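Local coordinates for protein 2,4-dihydroxyhept-2-ene-1,7-dioic acid aldolase (Kordia algicida OT-1, PDB 6BDE) that binds heme b and, as a member of the H-NOX family, probably senses nitric oxide or a related gas through its iron, at residues Met95-Glu100 with Asn127-Ile132. The protein carries 1 engineered substitution. Residues are numbered along the deposited sequence; the frame is centred on the assembly and turned at random.
Sequences MLASIE and NSLTMI. With HEM (protoporphyrin IX containing Fe), chain B.
The heme pocket of this H-NOX domain is backed here by L96 and I99. L96 rests on L129 and M131 of strand 128-134, and I99 only loosely on M131. L96 and I99 belong to a type I turn that joins helix 92-96 to helix 99-110, the helix of the axial ligand H104. L129 CD2 meets L96 CB at 3.7 Å and also lies near A97 N. Its other methyl, CD1, touches A97 CB at 4.0 Å, so both branches of L129 press on the L96-A97 side of the turn. With chi1 at 178°, CG of L129 extends opposite the backbone N, and chi2 (66°) then sets the two methyls. M131 brings its sulfur to the L96 carbonyl, with SD 3.4 Å from L96 O. Its chain bends at chi3 (-60°), and CE lies 4.3 Å from L96 CB and 4.5 Å from I99 CD1. On the heme side, I99 CD1 packs at 3.4 Å from heme CBC, and L96 CD2 lies 3.9 Å from heme CMC. The side-chain contacts are apolar, but L96 O also meets the strand's side chains. M147 of helix 140-153 touches L96 and M131. F119 and V121 of strand 118-121 also touch M131, and V121 reaches L129, as does I176 of strand 171-178.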
ATOM      1  N   MET A  95     -13.189  -7.868  -4.128  1.00 37.25           N
ATOM      2  CA  MET A  95     -12.766  -6.793  -3.237  1.00 40.51           C
ATOM      3  C   MET A  95     -11.817  -5.830  -3.942  1.00 36.07           C
ATOM      4  O   MET A  95     -11.952  -4.608  -3.809  1.00 36.41           O
ATOM      5  CB  MET A  95     -12.112  -7.375  -1.984  1.00 40.50           C
ATOM      6  CG  MET A  95     -11.400  -6.348  -1.120  1.00 39.48           C
ATOM      7  SD  MET A  95     -10.915  -6.990   0.494  1.00 42.32           S
ATOM      8  CE  MET A  95      -9.839  -5.677   1.065  1.00 47.22           C
ATOM      9  N   LEU A  96     -10.851  -6.361  -4.697  1.00 33.34           N
ATOM     10  CA  LEU A  96      -9.911  -5.499  -5.405  1.00 31.88           C
ATOM     11  C   LEU A  96     -10.601  -4.691  -6.496  1.00 32.55           C
ATOM     12  O   LEU A  96     -10.214  -3.545  -6.755  1.00 35.73           O
ATOM     13  CB  LEU A  96      -8.772  -6.334  -5.992  1.00 31.74           C
ATOM     14  CG  LEU A  96      -7.849  -7.014  -4.978  1.00 33.36           C
ATOM     15  CD1 LEU A  96      -6.691  -7.706  -5.681  1.00 34.31           C
ATOM     16  CD2 LEU A  96      -7.336  -6.009  -3.957  1.00 31.93           C
ATOM     17  N   ALA A  97     -11.621  -5.257  -7.140  1.00 31.59           N
ATOM     18  CA  ALA A  97     -12.406  -4.496  -8.105  1.00 37.65           C
ATOM     19  C   ALA A  97     -13.344  -3.500  -7.439  1.00 37.24           C
ATOM     20  O   ALA A  97     -14.038  -2.760  -8.147  1.00 37.81           O
ATOM     21  CB  ALA A  97     -13.204  -5.444  -9.001  1.00 36.95           C
ATOM     22  N   SER A  98     -13.381  -3.462  -6.108  1.00 39.18           N
ATOM     23  CA  SER A  98     -14.256  -2.564  -5.365  1.00 40.81           C
ATOM     24  C   SER A  98     -13.481  -1.505  -4.590  1.00 36.39           C
ATOM     25  O   SER A  98     -14.070  -0.806  -3.758  1.00 39.29           O
ATOM     26  CB  SER A  98     -15.142  -3.366  -4.413  1.00 38.27           C
ATOM     27  OG  SER A  98     -15.919  -4.317  -5.120  1.00 41.00           O
ATOM     28  N   ILE A  99     -12.178  -1.373  -4.839  1.00 32.88           N
ATOM     29  CA  ILE A  99     -11.383  -0.371  -4.136  1.00 32.83           C
ATOM     30  C   ILE A  99     -11.846   1.032  -4.509  1.00 36.63           C
ATOM     31  O   ILE A  99     -12.031   1.895  -3.642  1.00 37.31           O
ATOM     32  CB  ILE A  99      -9.886  -0.564  -4.441  1.00 31.28           C
ATOM     33  CG1 ILE A  99      -9.413  -1.937  -3.966  1.00 32.35           C
ATOM     34  CG2 ILE A  99      -9.060   0.542  -3.797  1.00 36.31           C
ATOM     35  CD1 ILE A  99      -8.114  -2.371  -4.597  1.00 33.58           C
ATOM     36  N   GLU A 100     -12.055   1.272  -5.803  1.00 33.06           N
ATOM     37  CA  GLU A 100     -12.341   2.624  -6.270  1.00 32.42           C
ATOM     38  C   GLU A 100     -13.746   3.069  -5.877  1.00 36.20           C
ATOM     39  O   GLU A 100     -13.932   4.176  -5.359  1.00 36.05           O
ATOM     40  CB  GLU A 100     -12.157   2.702  -7.786  1.00 33.37           C
ATOM     41  CG  GLU A 100     -12.431   4.077  -8.377  1.00 34.14           C
ATOM     42  CD  GLU A 100     -11.382   5.104  -7.990  1.00 37.55           C
ATOM     43  OE1 GLU A 100     -10.255   4.701  -7.629  1.00 40.53           O
ATOM     44  OE2 GLU A 100     -11.683   6.314  -8.047  1.00 45.46           O
ATOM     45  N   ASN A 127     -11.640 -15.070 -11.686  1.00 49.94           N
ATOM     46  CA  ASN A 127     -10.296 -15.328 -11.186  1.00 44.35           C
ATOM     47  C   ASN A 127      -9.241 -14.457 -11.859  1.00 48.07           C
ATOM     48  O   ASN A 127      -8.046 -14.760 -11.746  1.00 42.24           O
ATOM     49  CB  ASN A 127      -9.939 -16.807 -11.365  1.00 48.13           C
ATOM     50  CG  ASN A 127     -10.918 -17.731 -10.670  1.00 52.90           C
ATOM     51  OD1 ASN A 127     -11.335 -17.479  -9.539  1.00 58.36           O
ATOM     52  ND2 ASN A 127     -11.300 -18.804 -11.351  1.00 56.39           N
ATOM     53  N   SER A 128      -9.641 -13.393 -12.553  1.00 40.12           N
ATOM     54  CA  SER A 128      -8.701 -12.488 -13.198  1.00 39.14           C
ATOM     55  C   SER A 128      -9.185 -11.056 -13.025  1.00 39.46           C
ATOM     56  O   SER A 128     -10.382 -10.801 -12.879  1.00 39.35           O
ATOM     57  CB  SER A 128      -8.531 -12.807 -14.688  1.00 53.46           C
ATOM     58  OG  SER A 128      -7.327 -12.254 -15.188  1.00 65.84           O
ATOM     59  N   LEU A 129      -8.237 -10.121 -13.047  1.00 38.32           N
ATOM     60  CA  LEU A 129      -8.558  -8.709 -12.882  1.00 33.94           C
ATOM     61  C   LEU A 129      -7.405  -7.872 -13.414  1.00 33.87           C
ATOM     62  O   LEU A 129      -6.258  -8.064 -13.003  1.00 36.94           O
ATOM     63  CB  LEU A 129      -8.824  -8.370 -11.411  1.00 34.02           C
ATOM     64  CG  LEU A 129      -9.126  -6.900 -11.107  1.00 34.41           C
ATOM     65  CD1 LEU A 129     -10.447  -6.495 -11.738  1.00 37.97           C
ATOM     66  CD2 LEU A 129      -9.145  -6.658  -9.609  1.00 31.16           C
ATOM     67  N   THR A 130      -7.715  -6.952 -14.325  1.00 34.11           N
ATOM     68  CA  THR A 130      -6.739  -6.013 -14.864  1.00 33.36           C
ATOM     69  C   THR A 130      -7.190  -4.603 -14.514  1.00 30.41           C
ATOM     70  O   THR A 130      -8.284  -4.184 -14.908  1.00 33.01           O
ATOM     71  CB  THR A 130      -6.587  -6.174 -16.379  1.00 38.09           C
ATOM     72  OG1 THR A 130      -6.082  -7.483 -16.675  1.00 38.60           O
ATOM     73  CG2 THR A 130      -5.626  -5.129 -16.932  1.00 34.54           C
ATOM     74  N   MET A 131      -6.353  -3.879 -13.774  1.00 30.60           N
ATOM     75  CA  MET A 131      -6.677  -2.537 -13.318  1.00 31.05           C
ATOM     76  C   MET A 131      -5.535  -1.584 -13.638  1.00 33.40           C
ATOM     77  O   MET A 131      -4.367  -1.979 -13.686  1.00 33.37           O
ATOM     78  CB  MET A 131      -6.959  -2.504 -11.810  1.00 34.55           C
ATOM     79  CG  MET A 131      -8.228  -3.217 -11.390  1.00 37.83           C
ATOM     80  SD  MET A 131      -8.648  -2.875  -9.671  1.00 38.41           S
ATOM     81  CE  MET A 131      -7.190  -3.493  -8.837  1.00 35.31           C
ATOM     82  N   ILE A 132      -5.888  -0.320 -13.850  1.00 30.60           N
ATOM     83  CA  ILE A 132      -4.918   0.745 -14.069  1.00 35.53           C
ATOM     84  C   ILE A 132      -4.797   1.546 -12.780  1.00 29.46           C
ATOM     85  O   ILE A 132      -5.788   2.099 -12.286  1.00 31.79           O
ATOM     86  CB  ILE A 132      -5.322   1.650 -15.244  1.00 32.68           C
ATOM     87  CG1 ILE A 132      -5.524   0.823 -16.513  1.00 38.56           C
ATOM     88  CG2 ILE A 132      -4.263   2.716 -15.474  1.00 33.34           C
ATOM     89  CD1 ILE A 132      -4.278   0.095 -16.970  1.00 36.41           C
TER
HETATM   90  CHA HEM B 201      -3.602   5.171   0.566  1.00 38.91           C
HETATM   91  CHB HEM B 201      -7.387   3.166   3.903  1.00 36.41           C
HETATM   92  CHC HEM B 201      -7.850  -1.308   0.717  1.00 37.90           C
HETATM   93  CHD HEM B 201      -3.875   0.587  -2.497  1.00 31.59           C
HETATM   94  C1A HEM B 201      -4.773   4.630   1.679  1.00 35.01           C
HETATM   95  C2A HEM B 201      -4.704   5.452   2.828  1.00 39.84           C
HETATM   96  C3A HEM B 201      -5.638   4.955   3.644  1.00 38.67           C
HETATM   97  C4A HEM B 201      -6.190   3.873   2.931  1.00 36.53           C
HETATM   98  CMA HEM B 201      -6.024   5.453   5.035  1.00 39.23           C
HETATM   99  CAA HEM B 201      -3.794   6.656   3.073  1.00 32.68           C
HETATM  100  CBA HEM B 201      -4.511   7.903   2.546  1.00 36.99           C
HETATM  101  CGA HEM B 201      -3.730   9.173   2.872  1.00 38.82           C
HETATM  102  O1A HEM B 201      -4.263  10.300   2.689  1.00 40.13           O
HETATM  103  O2A HEM B 201      -2.558   9.100   3.325  1.00 40.66           O
HETATM  104  C1B HEM B 201      -7.682   1.718   3.157  1.00 36.52           C
HETATM  105  C2B HEM B 201      -8.494   0.646   3.909  1.00 36.40           C
HETATM  106  C3B HEM B 201      -8.573  -0.476   3.032  1.00 39.00           C
HETATM  107  C4B HEM B 201      -7.827  -0.050   1.802  1.00 35.51           C
HETATM  108  CMB HEM B 201      -9.098   0.773   5.308  1.00 46.72           C
HETATM  109  CAB HEM B 201      -9.274  -1.811   3.262  1.00 38.06           C
HETATM  110  CBB HEM B 201     -10.558  -1.855   3.548  1.00 53.14           C
HETATM  111  C1C HEM B 201      -6.595  -0.869  -0.362  1.00 34.91           C
HETATM  112  C2C HEM B 201      -6.198  -1.979  -1.139  1.00 32.73           C
HETATM  113  C3C HEM B 201      -5.219  -1.505  -1.928  1.00 33.14           C
HETATM  114  C4C HEM B 201      -5.100  -0.147  -1.576  1.00 31.83           C
HETATM  115  CMC HEM B 201      -6.758  -3.399  -1.096  1.00 35.05           C
HETATM  116  CAC HEM B 201      -4.421  -2.263  -2.984  1.00 43.12           C
HETATM  117  CBC HEM B 201      -4.706  -2.100  -4.257  1.00 46.74           C
HETATM  118  C1D HEM B 201      -3.623   2.023  -1.673  1.00 30.76           C
HETATM  119  C2D HEM B 201      -2.333   2.646  -2.151  1.00 29.79           C
HETATM  120  C3D HEM B 201      -2.206   3.842  -1.393  1.00 27.82           C
HETATM  121  C4D HEM B 201      -3.440   3.896  -0.466  1.00 30.76           C
HETATM  122  CMD HEM B 201      -1.379   2.128  -3.225  1.00 30.63           C
HETATM  123  CAD HEM B 201      -1.073   4.863  -1.487  1.00 30.61           C
HETATM  124  CBD HEM B 201      -1.592   6.219  -1.955  1.00 32.71           C
HETATM  125  CGD HEM B 201      -1.371   6.345  -3.457  1.00 32.24           C
HETATM  126  O1D HEM B 201      -1.058   5.326  -4.128  1.00 30.69           O
HETATM  127  O2D HEM B 201      -1.509   7.463  -4.019  1.00 30.75           O
HETATM  128  NA  HEM B 201      -5.650   3.540   1.678  1.00 35.39           N
HETATM  129  NB  HEM B 201      -7.150   1.274   1.780  1.00 37.45           N
HETATM  130  NC  HEM B 201      -5.900   0.334  -0.529  1.00 33.52           N
HETATM  131  ND  HEM B 201      -4.372   2.670  -0.561  1.00 32.89           N
HETATM  132 FE   HEM B 201      -6.144   2.170   0.274  1.00 33.46          FE